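Local coordinates for protein arginine N-methyltransferase SFM1 (Saccharomyces cerevisiae, PDB 5C74) that transfers one methyl group from S-adenosyl-L-methionine to an arginine of ribosomal protein S3, as a SPOUT-type protein arginine methyltransferase, at residues 134-139 / 162-167; 139-144 / 191-196; 168-173 / 198-203. All coordinates share one frame; numbering follows the deposited sequence.

Interaction 1: 134-139 / 162-167; sequences GDKQMT and FIDYPE
Met138 and Phe162 both carry CG anti to the carbonyl carbon, with chi1 at -58° and -61°. Phe162 leaves its CA toward the loop, while Met138 reaches the ring with the end of its chain. The methionine runs on extended beyond CG, so its terminal methyl does the touching. Met138 CE lies 3.6 Å from Phe162 CE1 and 3.9 Å from Phe162 CZ. The methyl approaches this far corner of the ring obliquely, and the two side chains cross at about a right angle.

Lys136 and Asp164 make the second touch. Here the aliphatic part of the lysine meets the carboxylate. Lys136 CD is 3.6 Å from Asp164 OD2, and Lys136 CE is 3.9 Å from the same oxygen. The lysine chain bends at its last torsion (42°). Lys136 NZ remains 4.5 Å from Asp164 OD2, beyond a salt bridge. It has a long ion pair with its sequence neighbour, Asp135 OD1, at 3.9 Å. The opposite charges should still attract weakly. The firm partner of Asp164 is Arg181, which makes a salt bridge to its OD1. Arg181 also touches the side chains of Lys136 and Phe162, and its backbone is hydrogen-bonded to that of Gln137.

The contact lies near the surface. Thr146 of helix 140-151 touches both Met138 and Phe162. The loop 134-139 links the edge strand 128-131 of the parallel sheet to helix 140-151. Strand 162-169 is the middle strand of the small antiparallel sheet. The contact thus joins that sheet to the parallel-sheet core of a SPOUT-family fold.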
ATOM      1  N   GLY A 134       0.751  -2.860 -26.358  1.00 19.61           N
ATOM      2  CA  GLY A 134       1.609  -4.017 -26.572  1.00 21.22           C
ATOM      3  C   GLY A 134       1.127  -5.238 -25.817  1.00 25.86           C
ATOM      4  O   GLY A 134       0.154  -5.173 -25.070  1.00 21.12           O
ATOM      5  N   ASP A 135       1.797  -6.369 -25.997  1.00 16.85           N
ATOM      6  CA  ASP A 135       1.255  -7.593 -25.425  1.00 24.84           C
ATOM      7  C   ASP A 135       1.953  -8.008 -24.137  1.00 20.19           C
ATOM      8  O   ASP A 135       1.826  -9.149 -23.695  1.00 23.28           O
ATOM      9  CB  ASP A 135       1.314  -8.726 -26.454  1.00 28.64           C
ATOM     10  CG  ASP A 135       2.720  -9.117 -26.818  1.00 29.50           C
ATOM     11  OD1 ASP A 135       3.678  -8.425 -26.422  1.00 31.76           O
ATOM     12  OD2 ASP A 135       2.866 -10.123 -27.535  1.00 38.82           O
ATOM     13  N   LYS A 136       2.671  -7.084 -23.515  1.00 14.79           N
ATOM     14  CA  LYS A 136       3.276  -7.398 -22.221  1.00 16.33           C
ATOM     15  C   LYS A 136       2.914  -6.387 -21.147  1.00 17.47           C
ATOM     16  O   LYS A 136       2.925  -5.177 -21.381  1.00 14.95           O
ATOM     17  CB  LYS A 136       4.792  -7.511 -22.361  1.00 21.61           C
ATOM     18  CG  LYS A 136       5.187  -8.793 -23.118  1.00 29.08           C
ATOM     19  CD  LYS A 136       6.632  -9.182 -22.912  1.00 36.14           C
ATOM     20  CE  LYS A 136       6.860 -10.612 -23.408  1.00 30.07           C
ATOM     21  NZ  LYS A 136       6.166 -10.854 -24.701  1.00 25.78           N
ATOM     22  N   GLN A 137       2.596  -6.900 -19.965  1.00 14.19           N
ATOM     23  CA  GLN A 137       2.270  -6.038 -18.831  1.00 16.81           C
ATOM     24  C   GLN A 137       3.393  -5.061 -18.504  1.00 15.03           C
ATOM     25  O   GLN A 137       4.585  -5.412 -18.551  1.00 18.09           O
ATOM     26  CB  GLN A 137       1.951  -6.886 -17.591  1.00 21.05           C
ATOM     27  CG  GLN A 137       1.314  -6.066 -16.469  1.00 37.77           C
ATOM     28  CD  GLN A 137       0.571  -6.920 -15.461  1.00 48.97           C
ATOM     29  OE1 GLN A 137       1.119  -7.881 -14.917  1.00 44.40           O
ATOM     30  NE2 GLN A 137      -0.690  -6.574 -15.210  1.00 52.87           N
ATOM     31  N   MET A 138       2.990  -3.837 -18.176  1.00 13.97           N
ATOM     32  CA  MET A 138       3.877  -2.765 -17.749  1.00 12.21           C
ATOM     33  C   MET A 138       3.473  -2.275 -16.371  1.00 14.44           C
ATOM     34  O   MET A 138       2.288  -2.339 -16.020  1.00 14.03           O
ATOM     35  CB  MET A 138       3.807  -1.577 -18.723  1.00 12.50           C
ATOM     36  CG  MET A 138       4.151  -1.901 -20.194  1.00 16.55           C
ATOM     37  SD  MET A 138       3.777  -0.457 -21.280  1.00  9.58           S
ATOM     38  CE  MET A 138       4.896  -0.876 -22.628  1.00 20.76           C
ATOM     39  N   THR A 139       4.429  -1.739 -15.614  1.00 12.75           N
ATOM     40  CA  THR A 139       4.077  -0.965 -14.433  1.00 11.97           C
ATOM     41  C   THR A 139       3.317   0.279 -14.881  1.00 17.27           C
ATOM     42  O   THR A 139       3.403   0.719 -16.038  1.00 13.44           O
ATOM     43  CB  THR A 139       5.310  -0.536 -13.588  1.00 13.26           C
ATOM     44  OG1 THR A 139       6.132   0.371 -14.344  1.00 13.83           O
ATOM     45  CG2 THR A 139       6.151  -1.771 -13.162  1.00 13.84           C
ATOM     46  N   PHE A 162      12.434  -1.059 -25.618  1.00 16.10           N
ATOM     47  CA  PHE A 162      12.040  -1.675 -24.344  1.00 15.62           C
ATOM     48  C   PHE A 162      13.043  -2.732 -23.887  1.00 16.81           C
ATOM     49  O   PHE A 162      13.872  -3.192 -24.674  1.00 20.16           O
ATOM     50  CB  PHE A 162      10.664  -2.349 -24.444  1.00 15.38           C
ATOM     51  CG  PHE A 162       9.522  -1.424 -24.778  1.00 16.13           C
ATOM     52  CD1 PHE A 162       9.004  -0.548 -23.824  1.00 17.42           C
ATOM     53  CD2 PHE A 162       8.920  -1.487 -26.032  1.00 16.79           C
ATOM     54  CE1 PHE A 162       7.932   0.274 -24.125  1.00 16.08           C
ATOM     55  CE2 PHE A 162       7.856  -0.679 -26.351  1.00 18.76           C
ATOM     56  CZ  PHE A 162       7.346   0.215 -25.399  1.00 18.18           C
ATOM     57  N   ILE A 163      12.949  -3.122 -22.616  1.00 16.12           N
ATOM     58  CA  ILE A 163      13.564  -4.354 -22.137  1.00 14.53           C
ATOM     59  C   ILE A 163      12.468  -5.145 -21.425  1.00 18.65           C
ATOM     60  O   ILE A 163      11.689  -4.586 -20.661  1.00 15.79           O
ATOM     61  CB  ILE A 163      14.768  -4.111 -21.186  1.00 20.80           C
ATOM     62  CG1 ILE A 163      15.389  -5.444 -20.749  1.00 22.40           C
ATOM     63  CG2 ILE A 163      14.382  -3.273 -19.958  1.00 18.71           C
ATOM     64  CD1 ILE A 163      16.768  -5.301 -20.129  1.00 25.36           C
ATOM     65  N   ASP A 164      12.396  -6.439 -21.696  1.00 15.88           N
ATOM     66  CA  ASP A 164      11.378  -7.287 -21.094  1.00 14.74           C
ATOM     67  C   ASP A 164      11.972  -8.081 -19.946  1.00 12.49           C
ATOM     68  O   ASP A 164      13.011  -8.729 -20.108  1.00 16.58           O
ATOM     69  CB  ASP A 164      10.794  -8.250 -22.134  1.00 23.72           C
ATOM     70  CG  ASP A 164       9.955  -7.545 -23.180  1.00 30.89           C
ATOM     71  OD1 ASP A 164       9.503  -6.404 -22.923  1.00 24.44           O
ATOM     72  OD2 ASP A 164       9.748  -8.141 -24.260  1.00 26.26           O
ATOM     73  N   TYR A 165      11.300  -8.054 -18.801  1.00 18.02           N
ATOM     74  CA  TYR A 165      11.716  -8.836 -17.650  1.00 16.60           C
ATOM     75  C   TYR A 165      13.175  -8.598 -17.252  1.00 16.72           C
ATOM     76  O   TYR A 165      13.958  -9.543 -17.168  1.00 17.49           O
ATOM     77  CB  TYR A 165      11.489 -10.319 -17.936  1.00 22.91           C
ATOM     78  CG  TYR A 165      10.057 -10.763 -17.743  1.00 27.79           C
ATOM     79  CD1 TYR A 165       9.023 -10.196 -18.478  1.00 31.75           C
ATOM     80  CD2 TYR A 165       9.745 -11.768 -16.841  1.00 31.97           C
ATOM     81  CE1 TYR A 165       7.715 -10.607 -18.309  1.00 37.47           C
ATOM     82  CE2 TYR A 165       8.440 -12.180 -16.662  1.00 37.55           C
ATOM     83  CZ  TYR A 165       7.429 -11.603 -17.399  1.00 39.76           C
ATOM     84  OH  TYR A 165       6.134 -12.032 -17.209  1.00 43.86           O
ATOM     85  N   PRO A 166      13.546  -7.333 -16.997  1.00 15.64           N
ATOM     86  CA  PRO A 166      14.932  -7.090 -16.599  1.00 18.69           C
ATOM     87  C   PRO A 166      15.263  -7.799 -15.304  1.00 23.02           C
ATOM     88  O   PRO A 166      14.387  -7.979 -14.459  1.00 17.03           O
ATOM     89  CB  PRO A 166      14.981  -5.586 -16.394  1.00 13.91           C
ATOM     90  CG  PRO A 166      13.565  -5.224 -16.011  1.00 12.34           C
ATOM     91  CD  PRO A 166      12.729  -6.114 -16.895  1.00 12.22           C
ATOM     92  N   GLU A 167      16.516  -8.197 -15.159  1.00 17.74           N
ATOM     93  CA  GLU A 167      16.974  -8.820 -13.925  1.00 21.27           C
ATOM     94  C   GLU A 167      17.996  -7.902 -13.266  1.00 23.37           C
ATOM     95  O   GLU A 167      18.910  -7.409 -13.933  1.00 30.30           O
ATOM     96  CB  GLU A 167      17.582 -10.198 -14.215  1.00 25.04           C
ATOM     97  CG  GLU A 167      18.105 -10.927 -12.991  1.00 31.02           C
ATOM     98  CD  GLU A 167      18.717 -12.279 -13.341  1.00 35.96           C
ATOM     99  OE1 GLU A 167      18.090 -13.314 -13.038  1.00 29.59           O
ATOM    100  OE2 GLU A 167      19.824 -12.306 -13.921  1.00 38.54           O
TER

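Interaction 2: 139-144 / 191-196; sequences TTDTAI and ILPEGM
Asp141 and Pro193 make the direct van der Waals contact. Asp141 OD2 is 3.4 Å from both Pro193 CG and Pro193 CD. It comes obliquely at that bond, above the ring plane but beyond the rim. With CG between the backbone N and the carbonyl carbon (chi1 63°), the aspartate reaches both the proline ring and Thr139 OG1.

The water-mediated bonds tie the helix start to the carbonyl of Ile191. Water 1 is hydrogen-bonded to three groups: Asp141 OD2 at a short 2.5 Å, and Thr142 OG1 and Ile191 O, both at 3.0 Å. Water 2 bonds Thr142 OG1 at 2.7 Å and donates to Ile191 O at 2.9 Å. The waters thus link Thr142 OG1 to Ile191 O, which stand 4.4 Å apart.

Within 139-144, the N-cap residue Thr139 donates from OG1 to Asp141 OD1 at 2.7 Å. It meets that oxygen from above the carboxylate plane. Glu19 OE2 of helix 14-27 also comes close to Asp141 OD1, a like-charge pair.

The contact is buried. Ile23 of helix 14-27 touches Asp141, and Tyr182 of strand 181-183 touches Thr142 and Leu192. The first turn of helix 140-151 therefore sits against the loop that leads from strand 181-183 to helix 196-205.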
ATOM      1  N   THR A 139       4.429  -1.739 -15.614  1.00 12.75           N
ATOM      2  CA  THR A 139       4.077  -0.965 -14.433  1.00 11.97           C
ATOM      3  C   THR A 139       3.317   0.279 -14.881  1.00 17.27           C
ATOM      4  O   THR A 139       3.403   0.719 -16.038  1.00 13.44           O
ATOM      5  CB  THR A 139       5.310  -0.536 -13.588  1.00 13.26           C
ATOM      6  OG1 THR A 139       6.132   0.371 -14.344  1.00 13.83           O
ATOM      7  CG2 THR A 139       6.151  -1.771 -13.162  1.00 13.84           C
ATOM      8  N   THR A 140       2.562   0.856 -13.960  1.00 12.52           N
ATOM      9  CA  THR A 140       1.747   1.993 -14.334  1.00 12.24           C
ATOM     10  C   THR A 140       2.593   3.174 -14.808  1.00 14.29           C
ATOM     11  O   THR A 140       2.253   3.831 -15.796  1.00 15.67           O
ATOM     12  CB  THR A 140       0.869   2.419 -13.176  1.00 17.64           C
ATOM     13  OG1 THR A 140       0.143   1.276 -12.730  1.00 19.37           O
ATOM     14  CG2 THR A 140      -0.112   3.492 -13.648  1.00 16.24           C
ATOM     15  N   ASP A 141       3.699   3.448 -14.125  1.00 11.88           N
ATOM     16  CA  ASP A 141       4.547   4.564 -14.555  1.00 13.86           C
ATOM     17  C   ASP A 141       5.173   4.311 -15.927  1.00 17.17           C
ATOM     18  O   ASP A 141       5.346   5.245 -16.710  1.00 15.58           O
ATOM     19  CB  ASP A 141       5.637   4.851 -13.534  1.00 15.22           C
ATOM     20  CG  ASP A 141       6.578   3.696 -13.359  1.00 27.68           C
ATOM     21  OD1 ASP A 141       6.115   2.639 -12.882  1.00 25.54           O
ATOM     22  OD2 ASP A 141       7.774   3.848 -13.687  1.00 25.05           O
ATOM     23  N   THR A 142       5.494   3.056 -16.225  1.00 11.53           N
ATOM     24  CA  THR A 142       6.023   2.704 -17.551  1.00 10.77           C
ATOM     25  C   THR A 142       4.941   2.891 -18.632  1.00 13.62           C
ATOM     26  O   THR A 142       5.216   3.406 -19.733  1.00 14.58           O
ATOM     27  CB  THR A 142       6.533   1.253 -17.601  1.00 12.14           C
ATOM     28  OG1 THR A 142       7.682   1.116 -16.753  1.00 16.14           O
ATOM     29  CG2 THR A 142       6.939   0.901 -19.031  1.00 12.87           C
ATOM     30  N   ALA A 143       3.715   2.480 -18.312  1.00 13.09           N
ATOM     31  CA  ALA A 143       2.602   2.596 -19.251  1.00 13.05           C
ATOM     32  C   ALA A 143       2.353   4.061 -19.581  1.00 14.99           C
ATOM     33  O   ALA A 143       2.087   4.407 -20.736  1.00 10.64           O
ATOM     34  CB  ALA A 143       1.332   1.961 -18.690  1.00 15.84           C
ATOM     35  N   ILE A 144       2.436   4.911 -18.565  1.00 10.10           N
ATOM     36  CA  ILE A 144       2.242   6.336 -18.768  1.00  9.69           C
ATOM     37  C   ILE A 144       3.403   6.914 -19.571  1.00 15.95           C
ATOM     38  O   ILE A 144       3.178   7.704 -20.483  1.00 12.64           O
ATOM     39  CB  ILE A 144       2.056   7.070 -17.428  1.00  9.37           C
ATOM     40  CG1 ILE A 144       0.693   6.657 -16.852  1.00 12.03           C
ATOM     41  CG2 ILE A 144       2.149   8.608 -17.626  1.00 14.63           C
ATOM     42  CD1 ILE A 144       0.314   7.320 -15.555  1.00 16.64           C
ATOM     43  N   ILE A 191      14.053   2.214 -17.183  1.00 16.57           N
ATOM     44  CA  ILE A 191      13.696   3.397 -16.422  1.00 15.93           C
ATOM     45  C   ILE A 191      12.777   3.008 -15.281  1.00 16.74           C
ATOM     46  O   ILE A 191      11.667   2.527 -15.516  1.00 15.24           O
ATOM     47  CB  ILE A 191      13.009   4.453 -17.314  1.00 12.53           C
ATOM     48  CG1 ILE A 191      14.005   4.946 -18.378  1.00 15.46           C
ATOM     49  CG2 ILE A 191      12.475   5.622 -16.477  1.00 17.24           C
ATOM     50  CD1 ILE A 191      13.347   5.803 -19.482  1.00 16.29           C
ATOM     51  N   LEU A 192      13.263   3.204 -14.060  1.00 16.22           N
ATOM     52  CA  LEU A 192      12.506   2.908 -12.840  1.00 15.17           C
ATOM     53  C   LEU A 192      12.225   4.194 -12.085  1.00 15.12           C
ATOM     54  O   LEU A 192      13.000   5.136 -12.182  1.00 17.46           O
ATOM     55  CB  LEU A 192      13.287   1.956 -11.920  1.00 18.20           C
ATOM     56  CG  LEU A 192      13.734   0.555 -12.328  1.00 26.66           C
ATOM     57  CD1 LEU A 192      13.941  -0.323 -11.104  1.00 28.21           C
ATOM     58  CD2 LEU A 192      12.774  -0.098 -13.266  1.00 28.36           C
ATOM     59  N   PRO A 193      11.140   4.229 -11.286  1.00 15.42           N
ATOM     60  CA  PRO A 193      10.902   5.385 -10.417  1.00 15.39           C
ATOM     61  C   PRO A 193      12.099   5.632  -9.515  1.00 16.79           C
ATOM     62  O   PRO A 193      12.787   4.667  -9.153  1.00 17.27           O
ATOM     63  CB  PRO A 193       9.677   4.957  -9.584  1.00 16.39           C
ATOM     64  CG  PRO A 193       8.958   3.980 -10.476  1.00 13.04           C
ATOM     65  CD  PRO A 193      10.068   3.223 -11.191  1.00 11.95           C
ATOM     66  N   GLU A 194      12.352   6.885  -9.146  1.00 17.25           N
ATOM     67  CA  GLU A 194      13.353   7.161  -8.135  1.00 21.02           C
ATOM     68  C   GLU A 194      13.063   6.289  -6.915  1.00 20.12           C
ATOM     69  O   GLU A 194      11.904   6.155  -6.509  1.00 18.16           O
ATOM     70  CB  GLU A 194      13.356   8.648  -7.754  1.00 25.07           C
ATOM     71  CG  GLU A 194      13.710   9.576  -8.918  1.00 27.30           C
ATOM     72  CD  GLU A 194      13.779  11.053  -8.514  1.00 37.42           C
ATOM     73  OE1 GLU A 194      13.614  11.370  -7.316  1.00 33.26           O
ATOM     74  OE2 GLU A 194      14.004  11.898  -9.405  1.00 41.78           O
ATOM     75  N   GLY A 195      14.101   5.665  -6.361  1.00 14.74           N
ATOM     76  CA  GLY A 195      13.931   4.884  -5.150  1.00 16.75           C
ATOM     77  C   GLY A 195      13.517   3.435  -5.354  1.00 20.01           C
ATOM     78  O   GLY A 195      13.611   2.636  -4.423  1.00 17.61           O
ATOM     79  N   MET A 196      13.041   3.082  -6.544  1.00 15.53           N
ATOM     80  CA  MET A 196      12.535   1.713  -6.738  1.00 14.88           C
ATOM     81  C   MET A 196      13.649   0.664  -6.706  1.00 15.10           C
ATOM     82  O   MET A 196      13.487  -0.397  -6.095  1.00 17.48           O
ATOM     83  CB  MET A 196      11.754   1.583  -8.049  1.00 14.31           C
ATOM     84  CG  MET A 196      11.103   0.181  -8.225  1.00 19.58           C
ATOM     85  SD  MET A 196       9.783  -0.195  -7.026  1.00 12.61           S
ATOM     86  CE  MET A 196       8.473   0.865  -7.639  1.00 22.13           C
TER
HETATM   87  O   HOH W   1       9.098   1.730 -14.176  1.00 26.63           O
HETATM   88  O   HOH W   2       9.978   2.055 -17.808  1.00 13.42           O

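Interaction 3: 168-173 / 198-203; sequences FRFNKN and DLIKKD. With NI (nickel (II) ion), chain F.
Phe170 sits at a corner where the chain leaves strand 162-169, and its CA comes within 6.9 Å of Lys201 CA on helix 196-205. Phe170 and Asn171 both face Glu174, which makes a classic beta bulge.

The ring of Phe170 carries most of the contact. Its CG is anti to the carbonyl carbon (chi1 -54°), and this directs the ring at the helix. Lys201 CA lies over one face, 4.0 Å from the Phe170 ring centroid and 20° off the ring normal, a CH-pi contact. Lys201 CB continues along the rim, 3.7 Å from Phe170 CE1, while the lysine chain leads its amine away. Ile200 meets the ring differently. Its CG2 branch comes to the edge, near the ring plane, with Ile200 CG2 3.5 Å from Phe170 CZ. On the face opposite Lys201 CA lies Phe168 O. The other branch of the isoleucine reaches Phe168 more loosely: Ile200 CD1 is 4.4 Å from Phe168 CD2.

Around the corner, polar groups bond within the segment. Arg169 NH1 donates to Asn171 O at 2.7 Å, almost in the guanidinium plane. Asn171 OD1 accepts from Asn173 N in an Asx turn.

Asp203, further along the helix, binds a metal. Its OD1 binds nickel at 2.1 Å and its OD2 binds more distantly. A metal-bound water donates to Asp203 O. His208 and His210 of the second subunit, both from the expression tag, complete the site.

The contact between the two segments is therefore apolar in character, made chiefly by carbon atoms against the Phe170 ring. The nickel at Asp203, about 9 Å from the nearest atom of the Phe170 side chain, bridges subunits through tag histidines, so this metal link is probably a product of the construct.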
ATOM      1  N   PHE A 168      17.833  -7.660 -11.970  1.00 16.94           N
ATOM      2  CA  PHE A 168      18.740  -6.801 -11.222  1.00 18.31           C
ATOM      3  C   PHE A 168      19.560  -7.632 -10.243  1.00 23.69           C
ATOM      4  O   PHE A 168      19.013  -8.183  -9.297  1.00 21.04           O
ATOM      5  CB  PHE A 168      17.959  -5.718 -10.490  1.00 20.99           C
ATOM      6  CG  PHE A 168      17.117  -4.871 -11.405  1.00 21.95           C
ATOM      7  CD1 PHE A 168      17.660  -3.766 -12.054  1.00 26.60           C
ATOM      8  CD2 PHE A 168      15.798  -5.202 -11.646  1.00 19.21           C
ATOM      9  CE1 PHE A 168      16.882  -2.984 -12.909  1.00 22.58           C
ATOM     10  CE2 PHE A 168      15.015  -4.439 -12.495  1.00 21.27           C
ATOM     11  CZ  PHE A 168      15.562  -3.324 -13.137  1.00 20.05           C
ATOM     12  N   ARG A 169      20.864  -7.718 -10.481  1.00 24.32           N
ATOM     13  CA  ARG A 169      21.756  -8.528  -9.646  1.00 26.54           C
ATOM     14  C   ARG A 169      22.389  -7.694  -8.526  1.00 29.92           C
ATOM     15  O   ARG A 169      22.924  -6.617  -8.780  1.00 34.66           O
ATOM     16  CB  ARG A 169      22.849  -9.181 -10.515  1.00 24.00           C
ATOM     17  CG  ARG A 169      23.769 -10.118  -9.718  1.00 23.06           C
ATOM     18  CD  ARG A 169      24.453 -11.178 -10.572  1.00 33.42           C
ATOM     19  NE  ARG A 169      23.533 -12.220 -11.030  1.00 34.89           N
ATOM     20  CZ  ARG A 169      23.024 -13.177 -10.257  1.00 31.93           C
ATOM     21  NH1 ARG A 169      23.306 -13.225  -8.960  1.00 30.95           N
ATOM     22  NH2 ARG A 169      22.201 -14.074 -10.779  1.00 36.72           N
ATOM     23  N   PHE A 170      22.330  -8.191  -7.292  1.00 22.79           N
ATOM     24  CA  PHE A 170      22.870  -7.460  -6.140  1.00 26.51           C
ATOM     25  C   PHE A 170      24.111  -8.131  -5.551  1.00 31.96           C
ATOM     26  O   PHE A 170      24.871  -7.506  -4.812  1.00 36.52           O
ATOM     27  CB  PHE A 170      21.793  -7.301  -5.070  1.00 27.51           C
ATOM     28  CG  PHE A 170      20.533  -6.671  -5.591  1.00 27.11           C
ATOM     29  CD1 PHE A 170      20.527  -5.341  -5.985  1.00 30.21           C
ATOM     30  CD2 PHE A 170      19.367  -7.412  -5.721  1.00 24.73           C
ATOM     31  CE1 PHE A 170      19.386  -4.756  -6.490  1.00 25.84           C
ATOM     32  CE2 PHE A 170      18.216  -6.833  -6.221  1.00 22.16           C
ATOM     33  CZ  PHE A 170      18.225  -5.500  -6.603  1.00 28.36           C
ATOM     34  N   ASN A 171      24.299  -9.405  -5.880  1.00 31.26           N
ATOM     35  CA  ASN A 171      25.543 -10.121  -5.593  1.00 31.10           C
ATOM     36  C   ASN A 171      25.549 -11.439  -6.353  1.00 35.23           C
ATOM     37  O   ASN A 171      24.621 -11.727  -7.106  1.00 27.36           O
ATOM     38  CB  ASN A 171      25.743 -10.358  -4.089  1.00 37.34           C
ATOM     39  CG  ASN A 171      24.601 -11.123  -3.453  1.00 39.84           C
ATOM     40  OD1 ASN A 171      24.421 -12.315  -3.698  1.00 41.10           O
ATOM     41  ND2 ASN A 171      23.834 -10.443  -2.606  1.00 42.06           N
ATOM     42  N   LYS A 172      26.591 -12.244  -6.169  1.00 39.93           N
ATOM     43  CA  LYS A 172      26.722 -13.446  -6.980  1.00 39.71           C
ATOM     44  C   LYS A 172      25.629 -14.470  -6.663  1.00 36.16           C
ATOM     45  O   LYS A 172      25.338 -15.337  -7.484  1.00 41.12           O
ATOM     46  CB  LYS A 172      28.118 -14.071  -6.812  1.00 42.15           C
ATOM     47  CG  LYS A 172      28.513 -14.431  -5.386  1.00 47.46           C
ATOM     48  CD  LYS A 172      29.968 -14.906  -5.354  1.00 55.81           C
ATOM     49  CE  LYS A 172      30.445 -15.233  -3.947  1.00 60.03           C
ATOM     50  NZ  LYS A 172      29.788 -16.449  -3.388  1.00 65.47           N
ATOM     51  N   ASN A 173      25.000 -14.349  -5.498  1.00 35.55           N
ATOM     52  CA  ASN A 173      23.963 -15.304  -5.106  1.00 37.25           C
ATOM     53  C   ASN A 173      22.522 -14.790  -5.175  1.00 35.49           C
ATOM     54  O   ASN A 173      21.591 -15.530  -4.853  1.00 30.76           O
ATOM     55  CB  ASN A 173      24.227 -15.799  -3.687  1.00 38.74           C
ATOM     56  CG  ASN A 173      25.523 -16.581  -3.572  1.00 48.77           C
ATOM     57  OD1 ASN A 173      25.920 -17.288  -4.499  1.00 50.18           O
ATOM     58  ND2 ASN A 173      26.192 -16.450  -2.434  1.00 51.01           N
ATOM     59  N   ASP A 198      16.382   0.815  -5.094  1.00 18.11           N
ATOM     60  CA  ASP A 198      16.689   0.704  -3.668  1.00 19.41           C
ATOM     61  C   ASP A 198      15.691  -0.192  -2.950  1.00 20.06           C
ATOM     62  O   ASP A 198      16.075  -0.991  -2.097  1.00 17.92           O
ATOM     63  CB  ASP A 198      16.695   2.072  -2.979  1.00 20.94           C
ATOM     64  CG  ASP A 198      17.956   2.861  -3.255  1.00 34.28           C
ATOM     65  OD1 ASP A 198      18.907   2.296  -3.835  1.00 30.50           O
ATOM     66  OD2 ASP A 198      17.984   4.056  -2.897  1.00 40.23           O
ATOM     67  N   LEU A 199      14.409  -0.033  -3.271  1.00 19.73           N
ATOM     68  CA  LEU A 199      13.368  -0.853  -2.646  1.00 15.59           C
ATOM     69  C   LEU A 199      13.544  -2.324  -3.046  1.00 15.07           C
ATOM     70  O   LEU A 199      13.376  -3.228  -2.226  1.00 17.57           O
ATOM     71  CB  LEU A 199      11.981  -0.355  -3.047  1.00 15.79           C
ATOM     72  CG  LEU A 199      10.795  -0.738  -2.170  1.00 24.28           C
ATOM     73  CD1 LEU A 199      10.971  -0.149  -0.768  1.00 21.98           C
ATOM     74  CD2 LEU A 199       9.488  -0.270  -2.789  1.00 22.70           C
ATOM     75  N   ILE A 200      13.885  -2.556  -4.309  1.00 14.63           N
ATOM     76  CA  ILE A 200      14.112  -3.927  -4.775  1.00 18.73           C
ATOM     77  C   ILE A 200      15.300  -4.534  -4.035  1.00 22.92           C
ATOM     78  O   ILE A 200      15.262  -5.696  -3.593  1.00 21.99           O
ATOM     79  CB  ILE A 200      14.354  -3.982  -6.294  1.00 17.13           C
ATOM     80  CG1 ILE A 200      13.092  -3.542  -7.041  1.00 16.85           C
ATOM     81  CG2 ILE A 200      14.719  -5.412  -6.718  1.00 19.05           C
ATOM     82  CD1 ILE A 200      13.298  -3.375  -8.556  1.00 18.83           C
ATOM     83  N   LYS A 201      16.352  -3.735  -3.888  1.00 20.03           N
ATOM     84  CA  LYS A 201      17.544  -4.174  -3.158  1.00 25.95           C
ATOM     85  C   LYS A 201      17.222  -4.474  -1.700  1.00 22.50           C
ATOM     86  O   LYS A 201      17.689  -5.466  -1.145  1.00 23.12           O
ATOM     87  CB  LYS A 201      18.653  -3.121  -3.264  1.00 28.10           C
ATOM     88  CG  LYS A 201      19.906  -3.450  -2.452  1.00 38.53           C
ATOM     89  CD  LYS A 201      21.101  -2.624  -2.926  1.00 49.19           C
ATOM     90  CE  LYS A 201      20.783  -1.132  -2.930  1.00 60.91           C
ATOM     91  NZ  LYS A 201      22.011  -0.283  -2.911  1.00 66.66           N
ATOM     92  N   LYS A 202      16.413  -3.624  -1.075  1.00 20.67           N
ATOM     93  CA  LYS A 202      15.993  -3.858   0.301  1.00 22.27           C
ATOM     94  C   LYS A 202      15.254  -5.191   0.438  1.00 26.15           C
ATOM     95  O   LYS A 202      15.518  -5.974   1.355  1.00 24.76           O
ATOM     96  CB  LYS A 202      15.108  -2.715   0.776  1.00 25.98           C
ATOM     97  CG  LYS A 202      14.570  -2.830   2.191  1.00 29.63           C
ATOM     98  CD  LYS A 202      13.571  -1.699   2.442  1.00 27.52           C
ATOM     99  CE  LYS A 202      12.850  -1.854   3.774  1.00 42.43           C
ATOM    100  NZ  LYS A 202      13.753  -1.569   4.913  1.00 46.82           N
ATOM    101  N   ASP A 203      14.339  -5.454  -0.488  1.00 21.91           N
ATOM    102  CA  ASP A 203      13.606  -6.714  -0.475  1.00 21.17           C
ATOM    103  C   ASP A 203      14.551  -7.907  -0.670  1.00 21.33           C
ATOM    104  O   ASP A 203      14.367  -8.963  -0.065  1.00 26.70           O
ATOM    105  CB  ASP A 203      12.515  -6.683  -1.551  1.00 20.15           C
ATOM    106  CG  ASP A 203      11.876  -8.034  -1.781  1.00 21.14           C
ATOM    107  OD1 ASP A 203      12.507  -8.844  -2.484  1.00 21.64           O
ATOM    108  OD2 ASP A 203      10.744  -8.269  -1.294  1.00 19.06           O
TER
HETATM  109 NI    NI F 304      11.153 -10.510  -2.442  1.00 19.97          NI
HETATM  110  O   HOH W   3      12.183 -10.670  -0.124  1.00 28.78           O

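The segments interleave along the chain. Loop 134-139 and helix 140-151 come first, then strand 162-169, and last the loop and helix of 191-203. Interactions 1 and 2 have centres about 11 Å apart, share Thr139 and touch through Met138 and Ala143. Interactions 1 and 3 use successive parts of strand 162-169, with centres about 19 Å apart. Interactions 2 and 3 have centres about 17 Å apart and meet where Leu192 packs on Phe168 and Ile200. Together they run from the parallel-sheet core, across the small antiparallel sheet, to helix 196-205, where the second subunit also packs.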